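Local coordinates for putative transcriptional coactivator P15 (Enterobacteria phage t5, PDB 4BG7), which probably binds DNA as a phage homolog of the eukaryotic transcription coactivator PC4 and is implicated in recombination-dependent DNA replication, at residues Val32-Tyr45 / Thr57-Thr70. Numbering follows the deposited sequence.
Sequences VSEFRGNLYMGIRY and TKSGFSFPYTLETT
Arg44 and Tyr45 hold Thr57 where its strand turns a corner. Arg44 NH1 donates to Thr57 O at 2.8 Å, almost exactly in the guanidinium plane but from above the carbonyl plane; the bend at chi3 (-77°) swings the group round to that oxygen, while NH2 forms a salt bridge with Asp14. Arginine suits the place because separate guanidinium nitrogens can bond a backbone carbonyl and a carboxylate at once. Tyr45 O is gripped twice by Thr57, through N at 3.0 Å and OG1 at 2.8 Å. The same hydroxyl accepts from Ser59 N, an ST turn that suits threonine to the corner at Lys58. From there Tyr45 N bonds almost straight to Ser59 O (2.8 Å), followed by reciprocal backbone pairs of Ile43 with Phe61 and Met41 with Phe63, and finally Tyr65 N to Leu39 O. This is the antiparallel hairpin of strands 38-48 and 54-64, half of the four-stranded, strongly bent sheet of the PC4 fold; strand 54-64 leads through Tyr65 and the N-cap Thr66 into helix 67-83. Gly42 and Gly60, lacking side chains, let the backbones close in at their non-hydrogen-bonded pairs, with Gly42 CA and Ser62 CA 3.9 Å apart. Thr66 and Thr69 form a capping box, and Thr69 OG1 also donates to Pro64 O at 2.6 Å. Flexible Met41 fills the angle between sheet and helix: with chi1 at 52° and an extended chain beyond CG, its CE reaches Phe63 CZ (3.6 Å) and Thr70 CG2, while SD makes a Met-aromatic contact at the Tyr65 ring edge. Branched Val32 lays CG2 over a face of that ring, 4.0 Å from its centroid, in a CH-pi contact, and Leu39 CB meets the ring's edge. Tyr65 OH is hydrogen-bonded to Ser84 OG of the second subunit.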
ATOM      1  N   VAL A  32      -6.364   3.586   7.103  1.00 22.81           N
ATOM      2  CA  VAL A  32      -6.429   2.640   8.195  1.00 22.15           C
ATOM      3  C   VAL A  32      -7.918   2.696   8.584  1.00 21.59           C
ATOM      4  O   VAL A  32      -8.483   3.783   8.872  1.00 24.05           O
ATOM      5  CB  VAL A  32      -5.590   2.988   9.424  1.00 25.35           C
ATOM      6  CG1 VAL A  32      -5.835   1.922  10.558  1.00 25.78           C
ATOM      7  CG2 VAL A  32      -4.105   3.081   9.051  1.00 24.24           C
ATOM      8  N   SER A  33      -8.511   1.526   8.657  1.00 23.98           N
ATOM      9  CA  SER A  33      -9.941   1.384   8.960  1.00 22.87           C
ATOM     10  C   SER A  33     -10.161   0.265   9.965  1.00 24.95           C
ATOM     11  O   SER A  33      -9.333  -0.630  10.107  1.00 23.85           O
ATOM     12  CB  SER A  33     -10.693   1.097   7.668  1.00 24.62           C
ATOM     13  OG  SER A  33     -10.316  -0.112   7.021  1.00 22.00           O
ATOM     14  N   GLU A  34     -11.303   0.336  10.646  1.00 26.43           N
ATOM     15  CA  GLU A  34     -11.686  -0.701  11.613  1.00 26.42           C
ATOM     16  C   GLU A  34     -12.917  -1.400  11.017  1.00 27.08           C
ATOM     17  O   GLU A  34     -13.826  -0.726  10.518  1.00 23.77           O
ATOM     18  CB  GLU A  34     -12.018  -0.099  12.943  1.00 28.80           C
ATOM     19  CG  GLU A  34     -12.240  -1.211  13.962  1.00 31.40           C
ATOM     20  CD  GLU A  34     -12.602  -0.684  15.336  1.00 37.67           C
ATOM     21  OE1 GLU A  34     -12.407   0.521  15.613  1.00 37.18           O
ATOM     22  OE2 GLU A  34     -13.123  -1.503  16.101  1.00 42.45           O
ATOM     23  N   PHE A  35     -12.918  -2.733  11.105  1.00 27.48           N
ATOM     24  CA  PHE A  35     -14.021  -3.596  10.623  1.00 32.16           C
ATOM     25  C   PHE A  35     -13.999  -4.887  11.509  1.00 31.60           C
ATOM     26  O   PHE A  35     -12.945  -5.538  11.584  1.00 34.40           O
ATOM     27  CB  PHE A  35     -13.721  -3.994   9.178  1.00 31.45           C
ATOM     28  CG  PHE A  35     -14.670  -5.026   8.603  1.00 35.97           C
ATOM     29  CD1 PHE A  35     -16.001  -4.707   8.365  1.00 34.33           C
ATOM     30  CD2 PHE A  35     -14.234  -6.288   8.314  1.00 36.12           C
ATOM     31  CE1 PHE A  35     -16.883  -5.655   7.843  1.00 34.71           C
ATOM     32  CE2 PHE A  35     -15.116  -7.242   7.814  1.00 42.12           C
ATOM     33  CZ  PHE A  35     -16.443  -6.909   7.583  1.00 36.45           C
ATOM     34  N   ARG A  36     -15.079  -5.192  12.238  1.00 39.07           N
ATOM     35  CA  ARG A  36     -15.233  -6.543  12.912  1.00 38.20           C
ATOM     36  C   ARG A  36     -14.137  -6.709  13.925  1.00 38.28           C
ATOM     37  O   ARG A  36     -13.466  -7.732  13.982  1.00 38.13           O
ATOM     38  CB  ARG A  36     -15.202  -7.702  11.861  1.00 45.42           C
ATOM     39  CG  ARG A  36     -15.507  -9.146  12.346  1.00 56.84           C
ATOM     40  CD  ARG A  36     -14.902 -10.274  11.450  1.00 54.12           C
ATOM     41  NE  ARG A  36     -15.449 -10.244  10.097  1.00 48.22           N
ATOM     42  CZ  ARG A  36     -14.946 -10.835   9.008  1.00 50.48           C
ATOM     43  NH1 ARG A  36     -13.841 -11.597   9.049  1.00 53.26           N
ATOM     44  NH2 ARG A  36     -15.567 -10.675   7.851  1.00 40.24           N
ATOM     45  N   GLY A  37     -13.916  -5.649  14.684  1.00 35.71           N
ATOM     46  CA  GLY A  37     -12.968  -5.688  15.770  1.00 39.70           C
ATOM     47  C   GLY A  37     -11.492  -5.580  15.416  1.00 38.73           C
ATOM     48  O   GLY A  37     -10.689  -5.662  16.304  1.00 36.90           O
ATOM     49  N   ASN A  38     -11.142  -5.392  14.129  1.00 32.68           N
ATOM     50  CA  ASN A  38      -9.766  -5.469  13.674  1.00 31.15           C
ATOM     51  C   ASN A  38      -9.412  -4.284  12.782  1.00 30.25           C
ATOM     52  O   ASN A  38     -10.279  -3.672  12.190  1.00 28.00           O
ATOM     53  CB  ASN A  38      -9.589  -6.787  12.938  1.00 31.91           C
ATOM     54  CG  ASN A  38      -9.799  -7.983  13.878  1.00 38.31           C
ATOM     55  OD1 ASN A  38      -9.098  -8.143  14.876  1.00 44.21           O
ATOM     56  ND2 ASN A  38     -10.824  -8.744  13.612  1.00 44.44           N
ATOM     57  N   LEU A  39      -8.125  -3.955  12.730  1.00 29.47           N
ATOM     58  CA  LEU A  39      -7.635  -2.858  11.873  1.00 26.19           C
ATOM     59  C   LEU A  39      -7.094  -3.407  10.556  1.00 21.91           C
ATOM     60  O   LEU A  39      -6.452  -4.424  10.517  1.00 23.60           O
ATOM     61  CB  LEU A  39      -6.532  -2.041  12.598  1.00 26.38           C
ATOM     62  CG  LEU A  39      -7.073  -1.289  13.819  1.00 28.89           C
ATOM     63  CD1 LEU A  39      -5.925  -0.559  14.491  1.00 26.45           C
ATOM     64  CD2 LEU A  39      -8.196  -0.308  13.461  1.00 31.10           C
ATOM     65  N   TYR A  40      -7.290  -2.617   9.501  1.00 23.42           N
ATOM     66  CA  TYR A  40      -6.861  -2.895   8.160  1.00 21.65           C
ATOM     67  C   TYR A  40      -6.216  -1.670   7.561  1.00 22.29           C
ATOM     68  O   TYR A  40      -6.580  -0.524   7.918  1.00 23.99           O
ATOM     69  CB  TYR A  40      -8.105  -3.201   7.304  1.00 22.59           C
ATOM     70  CG  TYR A  40      -8.731  -4.463   7.804  1.00 22.37           C
ATOM     71  CD1 TYR A  40      -8.310  -5.681   7.340  1.00 24.28           C
ATOM     72  CD2 TYR A  40      -9.673  -4.416   8.795  1.00 23.98           C
ATOM     73  CE1 TYR A  40      -8.847  -6.871   7.866  1.00 28.73           C
ATOM     74  CE2 TYR A  40     -10.268  -5.588   9.283  1.00 29.33           C
ATOM     75  CZ  TYR A  40      -9.841  -6.801   8.850  1.00 26.83           C
ATOM     76  OH  TYR A  40     -10.431  -7.964   9.361  1.00 30.41           O
ATOM     77  N   MET A  41      -5.230  -1.917   6.692  1.00 23.12           N
ATOM     78  CA  MET A  41      -4.662  -0.859   5.862  1.00 22.29           C
ATOM     79  C   MET A  41      -4.918  -1.149   4.407  1.00 20.97           C
ATOM     80  O   MET A  41      -4.859  -2.277   3.951  1.00 23.99           O
ATOM     81  CB  MET A  41      -3.143  -0.622   6.074  1.00 25.50           C
ATOM     82  CG  MET A  41      -2.264  -1.829   5.969  1.00 28.62           C
ATOM     83  SD  MET A  41      -0.486  -1.432   5.901  1.00 30.73           S
ATOM     84  CE  MET A  41       0.134  -3.063   6.200  1.00 31.96           C
ATOM     85  N   GLY A  42      -5.173  -0.088   3.657  1.00 22.11           N
ATOM     86  CA  GLY A  42      -5.435  -0.248   2.231  1.00 20.79           C
ATOM     87  C   GLY A  42      -5.681   1.054   1.496  1.00 20.76           C
ATOM     88  O   GLY A  42      -5.285   2.127   1.959  1.00 19.83           O
ATOM     89  N   ILE A  43      -6.356   0.962   0.358  1.00 19.88           N
ATOM     90  CA  ILE A  43      -6.662   2.160  -0.407  1.00 20.68           C
ATOM     91  C   ILE A  43      -8.176   2.302  -0.524  1.00 21.58           C
ATOM     92  O   ILE A  43      -8.806   1.386  -0.989  1.00 21.76           O
ATOM     93  CB  ILE A  43      -6.070   2.021  -1.804  1.00 22.22           C
ATOM     94  CG1 ILE A  43      -4.553   2.122  -1.761  1.00 21.42           C
ATOM     95  CG2 ILE A  43      -6.683   3.034  -2.768  1.00 27.53           C
ATOM     96  CD1 ILE A  43      -3.847   3.236  -1.018  1.00 19.72           C
ATOM     97  N   ARG A  44      -8.743   3.399  -0.024  1.00 20.03           N
ATOM     98  CA  ARG A  44     -10.175   3.680  -0.216  1.00 22.17           C
ATOM     99  C   ARG A  44     -10.287   4.734  -1.283  1.00 24.60           C
ATOM    100  O   ARG A  44      -9.538   5.725  -1.254  1.00 28.33           O
ATOM    101  CB  ARG A  44     -10.809   4.226   1.072  1.00 20.08           C
ATOM    102  CG  ARG A  44     -12.303   4.443   0.915  1.00 18.99           C
ATOM    103  CD  ARG A  44     -12.886   5.275   2.012  1.00 21.17           C
ATOM    104  NE  ARG A  44     -13.091   4.565   3.299  1.00 22.10           N
ATOM    105  CZ  ARG A  44     -14.176   3.892   3.653  1.00 23.08           C
ATOM    106  NH1 ARG A  44     -15.161   3.705   2.802  1.00 23.03           N
ATOM    107  NH2 ARG A  44     -14.233   3.370   4.886  1.00 27.69           N
ATOM    108  N   TYR A  45     -11.204   4.552  -2.226  1.00 26.87           N
ATOM    109  CA  TYR A  45     -11.396   5.577  -3.294  1.00 27.40           C
ATOM    110  C   TYR A  45     -12.387   6.690  -2.905  1.00 27.25           C
ATOM    111  O   TYR A  45     -13.506   6.394  -2.483  1.00 27.17           O
ATOM    112  CB  TYR A  45     -11.838   4.943  -4.592  1.00 29.05           C
ATOM    113  CG  TYR A  45     -10.731   4.109  -5.198  1.00 34.10           C
ATOM    114  CD1 TYR A  45      -9.651   4.724  -5.831  1.00 39.80           C
ATOM    115  CD2 TYR A  45     -10.692   2.724  -5.048  1.00 35.28           C
ATOM    116  CE1 TYR A  45      -8.615   3.963  -6.377  1.00 41.55           C
ATOM    117  CE2 TYR A  45      -9.639   1.967  -5.572  1.00 34.38           C
ATOM    118  CZ  TYR A  45      -8.599   2.606  -6.215  1.00 39.37           C
ATOM    119  OH  TYR A  45      -7.545   1.893  -6.744  1.00 43.73           O
ATOM    120  N   THR A  57     -16.110   6.814  -0.998  1.00 27.77           N
ATOM    121  CA  THR A  57     -16.904   5.662  -1.429  1.00 25.98           C
ATOM    122  C   THR A  57     -16.555   4.433  -0.668  1.00 23.80           C
ATOM    123  O   THR A  57     -15.563   4.364   0.086  1.00 23.61           O
ATOM    124  CB  THR A  57     -16.759   5.397  -2.944  1.00 25.91           C
ATOM    125  OG1 THR A  57     -15.547   4.659  -3.206  1.00 27.29           O
ATOM    126  CG2 THR A  57     -16.769   6.704  -3.759  1.00 27.10           C
ATOM    127  N   LYS A  58     -17.332   3.390  -0.904  1.00 25.67           N
ATOM    128  CA  LYS A  58     -17.035   2.079  -0.292  1.00 27.14           C
ATOM    129  C   LYS A  58     -16.083   1.230  -1.147  1.00 24.66           C
ATOM    130  O   LYS A  58     -15.929   0.021  -0.926  1.00 27.80           O
ATOM    131  CB  LYS A  58     -18.388   1.313  -0.124  1.00 29.18           C
ATOM    132  CG  LYS A  58     -19.278   1.974   0.916  1.00 32.76           C
ATOM    133  CD  LYS A  58     -20.562   1.180   1.264  1.00 37.75           C
ATOM    134  CE  LYS A  58     -21.680   1.385   0.220  1.00 43.17           C
ATOM    135  NZ  LYS A  58     -22.567   2.591   0.403  1.00 42.14           N
ATOM    136  N   SER A  59     -15.518   1.810  -2.192  1.00 23.06           N
ATOM    137  CA  SER A  59     -14.654   1.045  -3.115  1.00 24.28           C
ATOM    138  C   SER A  59     -13.198   1.128  -2.689  1.00 23.97           C
ATOM    139  O   SER A  59     -12.704   2.209  -2.199  1.00 24.34           O
ATOM    140  CB  SER A  59     -14.826   1.548  -4.560  1.00 27.88           C
ATOM    141  OG  SER A  59     -16.172   1.238  -4.903  1.00 28.53           O
ATOM    142  N   GLY A  60     -12.542  -0.008  -2.796  1.00 24.29           N
ATOM    143  CA  GLY A  60     -11.098  -0.128  -2.490  1.00 22.44           C
ATOM    144  C   GLY A  60     -10.791  -1.527  -2.003  1.00 22.31           C
ATOM    145  O   GLY A  60     -11.605  -2.452  -2.145  1.00 26.01           O
ATOM    146  N   PHE A  61      -9.640  -1.683  -1.361  1.00 23.90           N
ATOM    147  CA  PHE A  61      -9.245  -3.003  -0.842  1.00 22.91           C
ATOM    148  C   PHE A  61      -8.370  -2.785   0.402  1.00 22.90           C
ATOM    149  O   PHE A  61      -7.783  -1.774   0.561  1.00 20.61           O
ATOM    150  CB  PHE A  61      -8.471  -3.829  -1.911  1.00 25.86           C
ATOM    151  CG  PHE A  61      -7.080  -3.405  -2.074  1.00 27.26           C
ATOM    152  CD1 PHE A  61      -6.785  -2.244  -2.764  1.00 32.00           C
ATOM    153  CD2 PHE A  61      -6.062  -4.047  -1.396  1.00 30.58           C
ATOM    154  CE1 PHE A  61      -5.487  -1.791  -2.848  1.00 33.61           C
ATOM    155  CE2 PHE A  61      -4.769  -3.608  -1.477  1.00 29.17           C
ATOM    156  CZ  PHE A  61      -4.479  -2.481  -2.192  1.00 29.82           C
ATOM    157  N   SER A  62      -8.288  -3.757   1.280  1.00 22.04           N
ATOM    158  CA  SER A  62      -7.496  -3.605   2.433  1.00 22.57           C
ATOM    159  C   SER A  62      -7.014  -4.946   2.917  1.00 25.76           C
ATOM    160  O   SER A  62      -7.501  -6.031   2.466  1.00 24.49           O
ATOM    161  CB  SER A  62      -8.293  -2.844   3.492  1.00 23.02           C
ATOM    162  OG  SER A  62      -9.423  -3.550   3.958  1.00 21.72           O
ATOM    163  N   PHE A  63      -6.027  -4.898   3.795  1.00 23.60           N
ATOM    164  CA  PHE A  63      -5.546  -6.117   4.395  1.00 25.45           C
ATOM    165  C   PHE A  63      -5.075  -5.820   5.817  1.00 24.19           C
ATOM    166  O   PHE A  63      -5.000  -4.675   6.217  1.00 24.26           O
ATOM    167  CB  PHE A  63      -4.496  -6.799   3.500  1.00 26.16           C
ATOM    168  CG  PHE A  63      -3.202  -6.068   3.406  1.00 25.94           C
ATOM    169  CD1 PHE A  63      -3.096  -4.953   2.610  1.00 30.10           C
ATOM    170  CD2 PHE A  63      -2.073  -6.534   4.040  1.00 32.81           C
ATOM    171  CE1 PHE A  63      -1.904  -4.252   2.450  1.00 32.37           C
ATOM    172  CE2 PHE A  63      -0.866  -5.852   3.903  1.00 35.44           C
ATOM    173  CZ  PHE A  63      -0.791  -4.687   3.118  1.00 32.89           C
ATOM    174  N   PRO A  64      -4.745  -6.845   6.607  1.00 25.01           N
ATOM    175  CA  PRO A  64      -4.538  -6.479   8.006  1.00 26.03           C
ATOM    176  C   PRO A  64      -3.408  -5.495   8.331  1.00 24.14           C
ATOM    177  O   PRO A  64      -2.344  -5.461   7.704  1.00 24.29           O
ATOM    178  CB  PRO A  64      -4.267  -7.829   8.708  1.00 27.09           C
ATOM    179  CG  PRO A  64      -4.733  -8.860   7.776  1.00 25.35           C
ATOM    180  CD  PRO A  64      -4.764  -8.283   6.395  1.00 26.52           C
ATOM    181  N   TYR A  65      -3.691  -4.652   9.310  1.00 23.68           N
ATOM    182  CA  TYR A  65      -2.769  -3.666   9.812  1.00 26.18           C
ATOM    183  C   TYR A  65      -2.276  -4.134  11.155  1.00 27.25           C
ATOM    184  O   TYR A  65      -2.931  -3.839  12.160  1.00 26.65           O
ATOM    185  CB  TYR A  65      -3.506  -2.331   9.992  1.00 26.18           C
ATOM    186  CG  TYR A  65      -2.673  -1.102  10.400  1.00 26.22           C
ATOM    187  CD1 TYR A  65      -1.653  -0.592   9.588  1.00 28.71           C
ATOM    188  CD2 TYR A  65      -2.985  -0.381  11.546  1.00 28.66           C
ATOM    189  CE1 TYR A  65      -0.960   0.573   9.939  1.00 25.96           C
ATOM    190  CE2 TYR A  65      -2.332   0.789  11.880  1.00 28.19           C
ATOM    191  CZ  TYR A  65      -1.295   1.241  11.107  1.00 28.26           C
ATOM    192  OH  TYR A  65      -0.667   2.411  11.478  1.00 27.52           O
ATOM    193  N   THR A  66      -1.138  -4.814  11.174  1.00 29.41           N
ATOM    194  CA  THR A  66      -0.579  -5.356  12.375  1.00 26.66           C
ATOM    195  C   THR A  66       0.904  -4.986  12.364  1.00 30.58           C
ATOM    196  O   THR A  66       1.413  -4.474  11.345  1.00 25.75           O
ATOM    197  CB  THR A  66      -0.751  -6.888  12.424  1.00 27.84           C
ATOM    198  OG1 THR A  66      -0.101  -7.479  11.294  1.00 30.01           O
ATOM    199  CG2 THR A  66      -2.216  -7.266  12.409  1.00 32.63           C
ATOM    200  N   LEU A  67       1.603  -5.244  13.477  1.00 27.74           N
ATOM    201  CA  LEU A  67       3.083  -5.104  13.484  1.00 31.74           C
ATOM    202  C   LEU A  67       3.717  -5.962  12.409  1.00 28.89           C
ATOM    203  O   LEU A  67       4.644  -5.525  11.730  1.00 30.48           O
ATOM    204  CB  LEU A  67       3.735  -5.418  14.847  1.00 31.28           C
ATOM    205  CG  LEU A  67       3.315  -4.513  16.009  1.00 39.62           C
ATOM    206  CD1 LEU A  67       3.971  -4.987  17.321  1.00 41.86           C
ATOM    207  CD2 LEU A  67       3.508  -3.020  15.754  1.00 41.42           C
ATOM    208  N   GLU A  68       3.216  -7.181  12.235  1.00 28.06           N
ATOM    209  CA  GLU A  68       3.762  -8.045  11.204  1.00 32.23           C
ATOM    210  C   GLU A  68       3.665  -7.504   9.783  1.00 30.35           C
ATOM    211  O   GLU A  68       4.646  -7.520   9.023  1.00 27.26           O
ATOM    212  CB  GLU A  68       3.065  -9.404  11.196  1.00 36.88           C
ATOM    213  CG  GLU A  68       3.649 -10.373  12.202  1.00 52.11           C
ATOM    214  CD  GLU A  68       3.993 -11.726  11.585  1.00 61.25           C
ATOM    215  OE1 GLU A  68       3.173 -12.255  10.784  1.00 60.29           O
ATOM    216  OE2 GLU A  68       5.094 -12.254  11.892  1.00 62.76           O
ATOM    217  N   THR A  69       2.455  -7.113   9.397  1.00 25.99           N
ATOM    218  CA  THR A  69       2.242  -6.654   8.030  1.00 24.90           C
ATOM    219  C   THR A  69       2.919  -5.305   7.790  1.00 21.82           C
ATOM    220  O   THR A  69       3.474  -5.059   6.694  1.00 26.54           O
ATOM    221  CB  THR A  69       0.750  -6.600   7.627  1.00 22.75           C
ATOM    222  OG1 THR A  69       0.090  -5.674   8.490  1.00 25.24           O
ATOM    223  CG2 THR A  69       0.099  -7.974   7.741  1.00 26.90           C
ATOM    224  N   THR A  70       2.872  -4.427   8.766  1.00 23.57           N
ATOM    225  CA  THR A  70       3.489  -3.127   8.606  1.00 23.46           C
ATOM    226  C   THR A  70       4.989  -3.253   8.527  1.00 26.83           C
ATOM    227  O   THR A  70       5.596  -2.641   7.648  1.00 25.27           O
ATOM    228  CB  THR A  70       3.044  -2.152   9.661  1.00 24.55           C
ATOM    229  OG1 THR A  70       3.325  -2.662  10.975  1.00 26.03           O
ATOM    230  CG2 THR A  70       1.519  -1.816   9.526  1.00 24.80           C
TER